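Local coordinates for protein sphingomyelinase C (Streptomyces griseocarneus, PDB 7CNE) that belongs, as a sphingomyelinase C, to the endonuclease/exonuclease/phosphatase family and has the DNase I-like fold of two stacked mixed beta sheets with helices on the outside, at residues Y15-M20 / R35-A40; G62-A67 / T75-R80; G41-N46 / T103-W108; R169-I174 / L195-H200. All coordinates share one frame; numbering follows the deposited sequence. Where two conformers were deposited one is given.

Overall arrangement
Interactions 1, 2 and 3 sit together at one sheet of the fold, with centres about 12 Å apart pairwise. Interaction 1 packs helix 30-39 on strand 12-19, and interaction 3 follows directly where that helix ends. Interaction 2 is nested in sequence inside the loop that interaction 3 closes. The three touch: Ala38 CB lies 3.7 Å from Ala66 CB, and Ala67 CB 3.7 Å from Phe43 CE2. Thr75 N and Val104 O, 2.9 Å apart, join interactions 2 and 3. Interaction 4 lies across the centre of the chain, about 23 Å from interaction 1 between centres. Its Asn196 ND2 hydrogen-bonds a succinic acid molecule, probably from the crystallisation liquor.

Interaction 1 of 4, residues Y15-M20 / R35-A40; sequences YNTFLM and REIAAA
Ile37 meets Tyr15 and Thr17 with the branches of its side chain, and this is the close part of the contact. Its CG1 lies in the plane of the Tyr15 ring, at the edge, 3.7 Å from Tyr15 CE2. Ile37 CD1 is equally near that ring carbon, and CG2 packs beside it. The ring therefore offers its rim to the isoleucine. In Tyr15, CG is anti to the backbone N (chi1 -172°), and the bond from CA to CB already points at the helix. The same methyl, Ile37 CD1, also reaches Thr17 CB at 4.0 Å, and the two side chains cross at about a right angle. Thr17 OG1 has its own work: it hydrogen-bonds Gln52 O on strand 48-54. All three touching residues are buried. The far side of the helix faces solvent, with Arg35 and Ala39 exposed and Glu36 partly so. On the strand, Asn16 OD1 accepts from Phe18 N in an Asx turn, and Asn16 ND2 is hydrogen-bonded to Glu53 and Asp194. Strand 12-19, helix 30-39 and strand 48-54 form a beta-alpha-beta unit, and the contact is the helix-on-sheet packing of that unit in the DNase I-like fold.

Interaction 2 of 4, residues G62-A67 / T75-R80; sequences GLKAAA and TPVVGR
Lys64 leaves its helix with CG anti to the carbonyl carbon, then bends at chi3 (59°) and chi4 (51°), which turns its ammonium group to Thr75 O. The bond from NZ to Thr75 O is 2.8 Å long. The nitrogen does not lie flat with the carbonyl but is tilted 32° from its plane. Lys64 NZ also bonds OE1 of Gln74, the residue just before Thr75. Thr75 O in turn has a second partner, Thr103 OG1, so one carbonyl oxygen receives both a lysine and a threonine. One hydrogen bond carries the contact; Lys64 CD stands a loose 4.5 Å from Val77 CG2. The CB of Thr75 points away from the helix. Its OG1 donates to Pro76 O at 2.8 Å and also bonds Val104 N. Val77 begins a type II turn that ends at Arg80, with Gly79 at positive phi. Arg80 NH1 forms a salt bridge with Asp61, a second link from this loop to the helix. Helix 57-66 thus lies over the edge of the sheet where strand 73-74 pairs with strand 103-106, and the Lys64 side chain also touches Thr103 and Leu105 of that neighbouring strand.

Interaction 3 of 4, residues G41-N46 / T103-W108; sequences GFFQGN and TVLSKW
This is a small apolar contact between the loop that follows helix 30-39 and strand 103-106, on the helix-covered side of the sheet. Phe43 and Leu105 carry it. Phe43 CZ, the far end of the ring, approaches Leu105 CD1 at 4.0 Å, and the methyl stands oblique to the ring. The two side chains cross at about a right angle. Phe43 has CG anti to its backbone N (chi1 -157°), and although its CB does not point at the strand, its ring end comes nearer. A second, looser touch lies at the edge of the contact, where Asn46 O is 4.3 Å from Lys107 CB. The Asn46 side chain instead shapes its own loop. Its ND2 donates to Phe42 O at 3.0 Å, with an angle of 164° at the hydrogen and the acceptor in the amide plane. A weaker bond runs from the same nitrogen to Phe43 O at 3.3 Å. This ties the start of the loop to its end. At the end of the strand, Ser106 OG donates to Trp108 O at 2.7 Å, on a lone pair in the carbonyl plane. Tyr71 OH meets both Phe43 O and Asn46 N. Around the contact, Phe43 also packs on Leu63 of helix 57-66 and Leu13 of strand 12-19, while backbone bonds from Leu105 to Val49 hold strand 103-106 against strand 48-54.

Interaction 4 of 4, residues R169-I174 / L195-H200; sequences RQFRQI and LNVDSH
Asp198 OD1 is held by several groups at the end of a loop of the DNase I-like fold whose start, Leu195 and Val197, packs against Phe171. His200 ND1 donates to it at 3.3 Å, meeting the carboxylate on its syn side and lying 27° out of its plane. The backbone N of His200 adds a weak bond at 3.4 Å, and the N of Asp245 a further weak one. Asp198 OD1 lies close to the plane of the His200 ring, at its edge. The loop follows strand 188-192, and the outer helix 162-180 lies beside it. Across the contact, Phe171 does the touching with the far rim of its ring. Its CG is anti to the carbonyl carbon (chi1 -59°), and its CB points to the loop. Leu195 O lies at the ring edge, in plane, 3.5 Å from Phe171 CZ. Leu195 CB is 4.0 Å from the same carbon, and the two side chains meet at a slant. The three touching residues are buried, and Met207 of helix 203-211 packs on both Phe171 and Leu195. Val197 O bonds Tyr248 OH, which ties the loop to strand 247-251. Val197 has CG2 anti to the carbonyl carbon, and this methyl rests at the ring edge, 3.7 Å from both Phe171 CZ and CE2.

Interaction 1 of 4, residues Y15-M20 / R35-A40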
loop_
_atom_site.group_PDB
_atom_site.type_symbol
_atom_site.label_atom_id
_atom_site.label_comp_id
_atom_site.label_asym_id
_atom_site.label_seq_id
_atom_site.Cartn_x
_atom_site.Cartn_y
_atom_site.Cartn_z
ATOM N N TYR A 15 4.482 -1.702 -0.627
ATOM C CA TYR A 15 4.719 -3.002 0.000
ATOM C C TYR A 15 3.665 -3.290 1.056
ATOM O O TYR A 15 3.516 -2.531 2.022
ATOM C CB TYR A 15 6.110 -3.055 0.632
ATOM C CG TYR A 15 6.502 -4.428 1.137
ATOM C CD1 TYR A 15 6.363 -5.560 0.334
ATOM C CD2 TYR A 15 7.016 -4.592 2.423
ATOM C CE1 TYR A 15 6.753 -6.826 0.795
ATOM C CE2 TYR A 15 7.398 -5.833 2.890
ATOM C CZ TYR A 15 7.267 -6.948 2.084
ATOM O OH TYR A 15 7.663 -8.177 2.581
ATOM N N ASN A 16 2.955 -4.399 0.889
ATOM C CA ASN A 16 2.004 -4.873 1.889
ATOM C C ASN A 16 2.780 -5.714 2.900
ATOM O O ASN A 16 3.268 -6.794 2.562
ATOM C CB ASN A 16 0.890 -5.675 1.222
ATOM C CG ASN A 16 -0.179 -6.146 2.207
ATOM O OD1 ASN A 16 0.129 -6.553 3.329
ATOM N ND2 ASN A 16 -1.446 -6.109 1.779
ATOM N N THR A 17 2.863 -5.231 4.143
ATOM C CA THR A 17 3.750 -5.799 5.157
ATOM C C THR A 17 3.158 -6.966 5.936
ATOM O O THR A 17 3.905 -7.635 6.651
ATOM C CB THR A 17 4.164 -4.736 6.174
ATOM O OG1 THR A 17 3.005 -4.309 6.905
ATOM C CG2 THR A 17 4.827 -3.543 5.485
ATOM N N PHE A 18 1.847 -7.199 5.862
ATOM C CA PHE A 18 1.200 -8.281 6.612
ATOM C C PHE A 18 1.595 -8.255 8.095
ATOM O O PHE A 18 2.021 -9.258 8.678
ATOM C CB PHE A 18 1.518 -9.640 5.979
ATOM C CG PHE A 18 0.739 -10.784 6.567
ATOM C CD1 PHE A 18 -0.643 -10.722 6.657
ATOM C CD2 PHE A 18 1.390 -11.919 7.031
ATOM C CE1 PHE A 18 -1.367 -11.775 7.196
ATOM C CE2 PHE A 18 0.669 -12.982 7.567
ATOM C CZ PHE A 18 -0.708 -12.906 7.655
ATOM N N LEU A 19 1.469 -7.080 8.709
ATOM C CA LEU A 19 1.776 -6.935 10.133
ATOM C C LEU A 19 0.474 -6.815 10.921
ATOM O O LEU A 19 0.097 -5.748 11.418
ATOM C CB LEU A 19 2.685 -5.734 10.368
ATOM C CG LEU A 19 4.101 -5.865 9.808
ATOM C CD1 LEU A 19 4.821 -4.528 9.970
ATOM C CD2 LEU A 19 4.858 -7.004 10.494
ATOM N N MET A 20 -0.216 -7.951 11.024
ATOM C CA MET A 20 -1.450 -7.996 11.788
ATOM C C MET A 20 -1.156 -7.756 13.264
ATOM O O MET A 20 -0.039 -7.981 13.751
ATOM C CB MET A 20 -2.153 -9.339 11.595
ATOM C CG MET A 20 -2.449 -9.661 10.130
ATOM S SD MET A 20 -4.002 -10.545 9.827
ATOM C CE MET A 20 -5.160 -9.180 9.826
ATOM N N ARG A 35 11.377 -5.780 11.594
ATOM C CA ARG A 35 12.793 -5.431 11.625
ATOM C C ARG A 35 13.471 -5.824 10.318
ATOM O O ARG A 35 14.222 -5.035 9.735
ATOM C CB ARG A 35 13.466 -6.108 12.826
ATOM C CG ARG A 35 14.936 -5.724 13.048
ATOM C CD ARG A 35 15.473 -6.288 14.376
ATOM N NE ARG A 35 15.016 -5.548 15.557
ATOM C CZ ARG A 35 15.690 -4.560 16.151
ATOM N NH1 ARG A 35 16.866 -4.163 15.676
ATOM N NH2 ARG A 35 15.186 -3.961 17.229
ATOM N N GLU A 36 13.172 -7.019 9.815
ATOM C CA GLU A 36 13.797 -7.489 8.582
ATOM C C GLU A 36 13.340 -6.708 7.347
ATOM O O GLU A 36 14.119 -6.547 6.396
ATOM C CB GLU A 36 13.516 -8.978 8.423
ATOM C CG GLU A 36 14.304 -9.799 9.427
ATOM C CD GLU A 36 15.785 -9.464 9.381
ATOM O OE1 GLU A 36 16.299 -8.793 10.311
ATOM O OE2 GLU A 36 16.423 -9.847 8.387
ATOM N N ILE A 37 12.098 -6.219 7.334
ATOM C CA ILE A 37 11.628 -5.426 6.197
ATOM C C ILE A 37 12.438 -4.140 6.066
ATOM O O ILE A 37 12.830 -3.750 4.960
ATOM C CB ILE A 37 10.118 -5.134 6.323
ATOM C CG1 ILE A 37 9.300 -6.393 6.066
ATOM C CG2 ILE A 37 9.691 -4.076 5.313
ATOM C CD1 ILE A 37 7.810 -6.248 6.518
ATOM N N ALA A 38 12.701 -3.454 7.185
ATOM C CA ALA A 38 13.518 -2.247 7.105
ATOM C C ALA A 38 14.931 -2.525 6.597
ATOM O O ALA A 38 15.575 -1.609 6.076
ATOM C CB ALA A 38 13.591 -1.549 8.465
ATOM N N ALA A 39 15.432 -3.754 6.727
ATOM C CA ALA A 39 16.781 -4.056 6.261
ATOM C C ALA A 39 16.816 -4.688 4.875
ATOM O O ALA A 39 17.909 -4.851 4.313
ATOM C CB ALA A 39 17.504 -4.969 7.263
ATOM N N ALA A 40 15.662 -5.020 4.298
ATOM C CA ALA A 40 15.649 -5.720 3.020
ATOM C C ALA A 40 16.179 -4.822 1.899
ATOM O O ALA A 40 16.132 -3.590 1.969
ATOM C CB ALA A 40 14.244 -6.202 2.683
#

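Interaction 2 of 4, residues G62-A67 / T75-R80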
loop_
_atom_site.group_PDB
_atom_site.type_symbol
_atom_site.label_atom_id
_atom_site.label_comp_id
_atom_site.label_asym_id
_atom_site.label_seq_id
_atom_site.Cartn_x
_atom_site.Cartn_y
_atom_site.Cartn_z
ATOM N N GLY A 62 8.004 0.480 15.306
ATOM C CA GLY A 62 9.415 0.122 15.200
ATOM C C GLY A 62 9.947 0.227 13.780
ATOM O O GLY A 62 11.081 0.669 13.561
ATOM N N LEU A 63 9.143 -0.190 12.798
ATOM C CA LEU A 63 9.541 -0.064 11.398
ATOM C C LEU A 63 9.705 1.402 11.008
ATOM O O LEU A 63 10.681 1.777 10.339
ATOM C CB LEU A 63 8.504 -0.757 10.498
ATOM C CG LEU A 63 8.821 -1.048 9.016
ATOM C CD1 LEU A 63 7.783 -2.005 8.426
ATOM C CD2 LEU A 63 8.850 0.208 8.188
ATOM N N LYS A 64 8.735 2.236 11.388
ATOM C CA LYS A 64 8.816 3.663 11.092
ATOM C C LYS A 64 10.053 4.283 11.732
ATOM O O LYS A 64 10.734 5.110 11.108
ATOM C CB LYS A 64 7.535 4.364 11.562
ATOM C CG LYS A 64 6.329 4.137 10.620
ATOM C CD LYS A 64 4.970 4.481 11.253
ATOM C CE LYS A 64 4.875 5.927 11.708
ATOM N NZ LYS A 64 5.278 6.875 10.633
ATOM N N ALA A 65 10.380 3.872 12.968
ATOM C CA ALA A 65 11.615 4.332 13.602
ATOM C C ALA A 65 12.846 3.793 12.881
ATOM O O ALA A 65 13.816 4.530 12.664
ATOM C CB ALA A 65 11.648 3.925 15.076
ATOM N N ALA A 66 12.833 2.512 12.505
ATOM C CA ALA A 66 13.990 1.948 11.814
ATOM C C ALA A 66 14.224 2.634 10.476
ATOM O O ALA A 66 15.373 2.743 10.027
ATOM C CB ALA A 66 13.807 0.443 11.620
ATOM N N ALA A 67 13.154 3.122 9.846
ATOM C CA ALA A 67 13.216 3.777 8.546
ATOM C C ALA A 67 13.544 5.264 8.630
ATOM O O ALA A 67 13.774 5.881 7.585
ATOM C CB ALA A 67 11.874 3.597 7.819
ATOM N N THR A 75 3.969 9.910 7.559
ATOM C CA THR A 75 2.616 10.073 8.064
ATOM C C THR A 75 2.373 9.116 9.218
ATOM O O THR A 75 3.071 8.109 9.357
ATOM C CB THR A 75 1.598 9.792 6.963
ATOM O OG1 THR A 75 1.521 8.373 6.738
ATOM C CG2 THR A 75 1.985 10.504 5.682
ATOM N N PRO A 76 1.362 9.377 10.045
ATOM C CA PRO A 76 0.843 8.317 10.917
ATOM C C PRO A 76 0.297 7.160 10.085
ATOM O O PRO A 76 0.193 7.216 8.854
ATOM C CB PRO A 76 -0.272 9.009 11.716
ATOM C CG PRO A 76 -0.022 10.492 11.556
ATOM C CD PRO A 76 0.605 10.634 10.190
ATOM N N VAL A 77 -0.048 6.079 10.777
ATOM C CA VAL A 77 -0.819 5.021 10.140
ATOM C C VAL A 77 -2.252 5.504 9.971
ATOM O O VAL A 77 -2.872 5.980 10.929
ATOM C CB VAL A 77 -0.757 3.726 10.965
ATOM C CG1 VAL A 77 -1.604 2.639 10.303
ATOM C CG2 VAL A 77 0.689 3.261 11.121
ATOM N N VAL A 78 -2.775 5.407 8.744
ATOM C CA VAL A 78 -4.116 5.902 8.448
ATOM C C VAL A 78 -5.127 5.233 9.367
ATOM O O VAL A 78 -5.119 4.006 9.539
ATOM C CB VAL A 78 -4.474 5.638 6.980
ATOM C CG1 VAL A 78 -5.991 5.749 6.767
ATOM C CG2 VAL A 78 -3.718 6.586 6.051
ATOM N N GLY A 79 -5.992 6.040 9.973
ATOM C CA GLY A 79 -7.124 5.532 10.714
ATOM C C GLY A 79 -6.888 5.255 12.184
ATOM O O GLY A 79 -7.825 4.818 12.857
ATOM N N ARG A 80 -5.667 5.468 12.700
ATOM C CA ARG A 80 -5.429 5.321 14.138
ATOM C C ARG A 80 -6.158 6.395 14.937
ATOM O O ARG A 80 -6.857 6.092 15.912
ATOM C CB ARG A 80 -3.931 5.379 14.441
ATOM C CG ARG A 80 -3.297 4.046 14.721
ATOM C CD ARG A 80 -1.947 4.231 15.374
ATOM N NE ARG A 80 -0.989 3.259 14.866
ATOM C CZ ARG A 80 0.273 3.165 15.272
ATOM N NH1 ARG A 80 0.743 3.984 16.209
ATOM N NH2 ARG A 80 1.063 2.242 14.746
#

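Interaction 3 of 4, residues G41-N46 / T103-W108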
loop_
_atom_site.group_PDB
_atom_site.type_symbol
_atom_site.label_atom_id
_atom_site.label_comp_id
_atom_site.label_asym_id
_atom_site.label_seq_id
_atom_site.Cartn_x
_atom_site.Cartn_y
_atom_site.Cartn_z
ATOM N N GLY A 41 16.701 -5.466 0.855
ATOM C CA GLY A 41 17.235 -4.712 -0.271
ATOM C C GLY A 41 16.193 -3.818 -0.920
ATOM O O GLY A 41 16.470 -2.660 -1.247
ATOM N N PHE A 42 14.971 -4.333 -1.089
ATOM C CA PHE A 42 13.933 -3.553 -1.757
ATOM C C PHE A 42 13.542 -2.318 -0.961
ATOM O O PHE A 42 12.975 -1.377 -1.534
ATOM C CB PHE A 42 12.692 -4.424 -2.043
ATOM C CG PHE A 42 12.005 -4.980 -0.810
ATOM C CD1 PHE A 42 11.156 -4.187 -0.045
ATOM C CD2 PHE A 42 12.166 -6.318 -0.455
ATOM C CE1 PHE A 42 10.515 -4.699 1.074
ATOM C CE2 PHE A 42 11.524 -6.847 0.661
ATOM C CZ PHE A 42 10.696 -6.039 1.433
ATOM N N PHE A 43 13.833 -2.300 0.340
ATOM C CA PHE A 43 13.507 -1.159 1.192
ATOM C C PHE A 43 14.481 -0.001 1.024
ATOM O O PHE A 43 14.122 1.142 1.334
ATOM C CB PHE A 43 13.488 -1.591 2.670
ATOM C CG PHE A 43 12.659 -0.694 3.558
ATOM C CD1 PHE A 43 11.282 -0.852 3.632
ATOM C CD2 PHE A 43 13.259 0.302 4.318
ATOM C CE1 PHE A 43 10.511 -0.032 4.454
ATOM C CE2 PHE A 43 12.504 1.132 5.133
ATOM C CZ PHE A 43 11.121 0.968 5.198
ATOM N N GLN A 44 15.691 -0.263 0.532
ATOM C CA GLN A 44 16.724 0.763 0.438
ATOM C C GLN A 44 16.649 1.492 -0.889
ATOM O O GLN A 44 16.274 0.921 -1.914
ATOM C CB GLN A 44 18.127 0.166 0.583
ATOM C CG GLN A 44 18.204 -1.055 1.484
ATOM C CD GLN A 44 17.781 -0.742 2.908
ATOM O OE1 GLN A 44 18.006 0.366 3.401
ATOM N NE2 GLN A 44 17.141 -1.713 3.569
ATOM N N GLY A 45 17.029 2.766 -0.859
ATOM C CA GLY A 45 17.287 3.500 -2.078
ATOM C C GLY A 45 16.062 4.074 -2.744
ATOM O O GLY A 45 16.139 4.480 -3.907
ATOM N N ASN A 46 14.934 4.120 -2.052
ATOM C CA ASN A 46 13.743 4.720 -2.623
ATOM C C ASN A 46 13.632 6.186 -2.229
ATOM O O ASN A 46 14.291 6.664 -1.306
ATOM C CB ASN A 46 12.499 3.949 -2.177
ATOM C CG ASN A 46 12.588 2.491 -2.534
ATOM O OD1 ASN A 46 12.620 2.139 -3.713
ATOM N ND2 ASN A 46 12.658 1.632 -1.526
ATOM N N THR A 103 0.760 3.680 5.832
ATOM C CA THR A 103 1.601 4.821 6.169
ATOM C C THR A 103 2.528 5.136 4.993
ATOM O O THR A 103 2.888 4.252 4.210
ATOM C CB THR A 103 2.412 4.555 7.464
ATOM O OG1 THR A 103 3.222 5.695 7.772
ATOM C CG2 THR A 103 3.302 3.342 7.293
ATOM N N VAL A 104 2.887 6.410 4.859
ATOM C CA VAL A 104 3.750 6.889 3.782
ATOM C C VAL A 104 5.011 7.465 4.402
ATOM O O VAL A 104 4.929 8.324 5.288
ATOM C CB VAL A 104 3.062 7.960 2.908
ATOM C CG1 VAL A 104 4.024 8.458 1.825
ATOM C CG2 VAL A 104 1.768 7.422 2.294
ATOM N N LEU A 105 6.170 7.011 3.911
ATOM C CA LEU A 105 7.486 7.446 4.364
ATOM C C LEU A 105 8.218 8.096 3.198
ATOM O O LEU A 105 8.119 7.635 2.051
ATOM C CB LEU A 105 8.324 6.261 4.899
ATOM C CG LEU A 105 7.565 5.114 5.586
ATOM C CD1 LEU A 105 8.490 3.919 5.940
ATOM C CD2 LEU A 105 6.835 5.607 6.826
ATOM N N SER A 106 8.975 9.147 3.485
ATOM C CA SER A 106 9.536 9.952 2.415
ATOM C C SER A 106 10.920 10.455 2.786
ATOM O O SER A 106 11.134 10.932 3.903
ATOM C CB SER A 106 8.613 11.138 2.104
ATOM O OG SER A 106 9.172 11.958 1.105
ATOM N N LYS A 107 11.843 10.343 1.830
ATOM C CA LYS A 107 13.139 11.003 1.913
ATOM C C LYS A 107 13.003 12.523 1.845
ATOM O O LYS A 107 13.839 13.250 2.398
ATOM C CB LYS A 107 14.023 10.463 0.777
ATOM C CG LYS A 107 15.278 11.242 0.492
ATOM C CD LYS A 107 16.065 10.597 -0.635
ATOM C CE LYS A 107 17.348 11.363 -0.878
ATOM N NZ LYS A 107 18.114 10.739 -1.979
ATOM N N TRP A 108 11.949 13.020 1.200
ATOM C CA TRP A 108 11.691 14.413 0.865
ATOM C C TRP A 108 10.676 15.033 1.820
ATOM O O TRP A 108 9.735 14.358 2.242
ATOM C CB TRP A 108 11.186 14.513 -0.576
ATOM C CG TRP A 108 12.171 13.861 -1.508
ATOM C CD1 TRP A 108 12.150 12.573 -1.973
ATOM C CD2 TRP A 108 13.350 14.461 -2.046
ATOM N NE1 TRP A 108 13.254 12.338 -2.773
ATOM C CE2 TRP A 108 13.998 13.485 -2.836
ATOM C CE3 TRP A 108 13.925 15.734 -1.941
ATOM C CZ2 TRP A 108 15.189 13.747 -3.522
ATOM C CZ3 TRP A 108 15.109 15.988 -2.625
ATOM C CH2 TRP A 108 15.724 15.001 -3.402
#

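Interaction 4 of 4, residues R169-I174 / L195-H200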
loop_
_atom_site.group_PDB
_atom_site.type_symbol
_atom_site.label_atom_id
_atom_site.label_comp_id
_atom_site.label_asym_id
_atom_site.label_seq_id
_atom_site.Cartn_x
_atom_site.Cartn_y
_atom_site.Cartn_z
ATOM N N ARG A 169 -15.900 2.338 -6.296
ATOM C CA ARG A 169 -16.253 3.564 -5.586
ATOM C C ARG A 169 -15.052 4.140 -4.835
ATOM O O ARG A 169 -14.900 5.366 -4.743
ATOM C CB ARG A 169 -17.418 3.299 -4.626
ATOM C CG ARG A 169 -18.770 3.085 -5.344
ATOM C CD ARG A 169 -19.692 2.107 -4.600
ATOM N NE ARG A 169 -20.999 1.995 -5.264
ATOM C CZ ARG A 169 -21.226 1.260 -6.354
ATOM N NH1 ARG A 169 -20.243 0.553 -6.910
ATOM N NH2 ARG A 169 -22.444 1.217 -6.891
ATOM N N GLN A 170 -14.190 3.279 -4.286
ATOM C CA GLN A 170 -13.004 3.787 -3.590
ATOM C C GLN A 170 -12.073 4.523 -4.546
ATOM O O GLN A 170 -11.565 5.605 -4.225
ATOM C CB GLN A 170 -12.264 2.642 -2.892
ATOM C CG GLN A 170 -13.056 2.043 -1.702
ATOM C CD GLN A 170 -12.340 0.878 -1.033
ATOM O OE1 GLN A 170 -11.323 0.385 -1.537
ATOM N NE2 GLN A 170 -12.862 0.435 0.114
ATOM N N PHE A 171 -11.838 3.952 -5.732
ATOM C CA PHE A 171 -10.994 4.633 -6.712
ATOM C C PHE A 171 -11.625 5.951 -7.154
ATOM O O PHE A 171 -10.924 6.956 -7.332
ATOM C CB PHE A 171 -10.745 3.733 -7.930
ATOM C CG PHE A 171 -10.072 2.419 -7.608
ATOM C CD1 PHE A 171 -9.011 2.360 -6.709
ATOM C CD2 PHE A 171 -10.498 1.238 -8.229
ATOM C CE1 PHE A 171 -8.374 1.132 -6.419
ATOM C CE2 PHE A 171 -9.875 0.010 -7.949
ATOM C CZ PHE A 171 -8.809 -0.038 -7.032
ATOM N N ARG A 172 -12.953 5.973 -7.333
ATOM C CA ARG A 172 -13.597 7.232 -7.726
ATOM C C ARG A 172 -13.603 8.245 -6.585
ATOM O O ARG A 172 -13.541 9.457 -6.833
ATOM C CB ARG A 172 -15.018 6.973 -8.237
ATOM C CG ARG A 172 -15.027 6.270 -9.595
ATOM C CD ARG A 172 -16.407 6.257 -10.258
ATOM N NE ARG A 172 -16.480 5.211 -11.270
ATOM C CZ ARG A 172 -17.595 4.802 -11.865
ATOM N NH1 ARG A 172 -18.773 5.347 -11.551
ATOM N NH2 ARG A 172 -17.525 3.833 -12.771
ATOM N N GLN A 173 -13.660 7.784 -5.335
ATOM C CA GLN A 173 -13.549 8.714 -4.216
ATOM C C GLN A 173 -12.181 9.385 -4.197
ATOM O O GLN A 173 -12.069 10.587 -3.918
ATOM C CB GLN A 173 -13.809 7.994 -2.888
ATOM C CG GLN A 173 -13.818 8.966 -1.686
ATOM C CD GLN A 173 -13.906 8.277 -0.321
ATOM O OE1 GLN A 173 -14.189 7.083 -0.223
ATOM N NE2 GLN A 173 -13.673 9.043 0.737
ATOM N N ILE A 174 -11.126 8.615 -4.481
ATOM C CA ILE A 174 -9.779 9.170 -4.576
ATOM C C ILE A 174 -9.711 10.171 -5.722
ATOM O O ILE A 174 -9.193 11.285 -5.573
ATOM C CB ILE A 174 -8.752 8.035 -4.752
ATOM C CG1 ILE A 174 -8.602 7.240 -3.452
ATOM C CG2 ILE A 174 -7.382 8.577 -5.247
ATOM C CD1 ILE A 174 -7.941 5.902 -3.645
ATOM N N LEU A 195 -3.877 -2.254 -4.464
ATOM C CA LEU A 195 -5.182 -1.862 -4.978
ATOM C C LEU A 195 -6.135 -3.037 -5.138
ATOM O O LEU A 195 -7.293 -2.821 -5.507
ATOM C CB LEU A 195 -5.037 -1.108 -6.303
ATOM C CG LEU A 195 -3.988 0.007 -6.274
ATOM C CD1 LEU A 195 -3.954 0.753 -7.593
ATOM C CD2 LEU A 195 -4.269 0.969 -5.117
ATOM N N ASN A 196 -5.683 -4.261 -4.851
ATOM C CA ASN A 196 -6.543 -5.445 -4.813
ATOM C C ASN A 196 -7.269 -5.666 -6.135
ATOM O O ASN A 196 -8.391 -6.173 -6.159
ATOM C CB ASN A 196 -7.536 -5.369 -3.645
ATOM C CG ASN A 196 -7.052 -6.145 -2.440
ATOM O OD1 ASN A 196 -6.649 -7.289 -2.575
ATOM N ND2 ASN A 196 -7.068 -5.522 -1.259
ATOM N N VAL A 197 -6.623 -5.271 -7.230
ATOM C CA VAL A 197 -7.102 -5.489 -8.591
ATOM C C VAL A 197 -6.033 -6.277 -9.342
ATOM O O VAL A 197 -4.893 -5.811 -9.479
ATOM C CB VAL A 197 -7.388 -4.160 -9.311
ATOM C CG1 VAL A 197 -7.748 -4.410 -10.773
ATOM C CG2 VAL A 197 -8.493 -3.383 -8.599
ATOM N N ASP A 198 -6.408 -7.446 -9.857
ATOM C CA ASP A 198 -5.468 -8.288 -10.600
ATOM C C ASP A 198 -5.162 -7.680 -11.966
ATOM O O ASP A 198 -6.070 -7.468 -12.778
ATOM C CB ASP A 198 -6.042 -9.693 -10.755
ATOM C CG ASP A 198 -5.057 -10.667 -11.385
ATOM O OD1 ASP A 198 -3.830 -10.436 -11.313
ATOM O OD2 ASP A 198 -5.523 -11.669 -11.961
ATOM N N SER A 199 -3.874 -7.420 -12.230
ATOM C CA SER A 199 -3.470 -6.840 -13.507
ATOM C C SER A 199 -3.821 -7.743 -14.674
ATOM O O SER A 199 -3.955 -7.258 -15.800
ATOM C CB SER A 199 -1.961 -6.558 -13.525
ATOM O OG SER A 199 -1.225 -7.768 -13.594
ATOM N N HIS A 200 -3.976 -9.035 -14.427
ATOM C CA HIS A 200 -4.304 -9.995 -15.472
ATOM C C HIS A 200 -5.802 -10.106 -15.735
ATOM O O HIS A 200 -6.203 -10.924 -16.566
ATOM C CB HIS A 200 -3.730 -11.360 -15.098
ATOM C CG HIS A 200 -2.246 -11.345 -14.899
ATOM N ND1 HIS A 200 -1.664 -11.239 -13.654
ATOM C CD2 HIS A 200 -1.224 -11.415 -15.788
ATOM C CE1 HIS A 200 -0.347 -11.242 -13.785
ATOM N NE2 HIS A 200 -0.055 -11.348 -15.068
#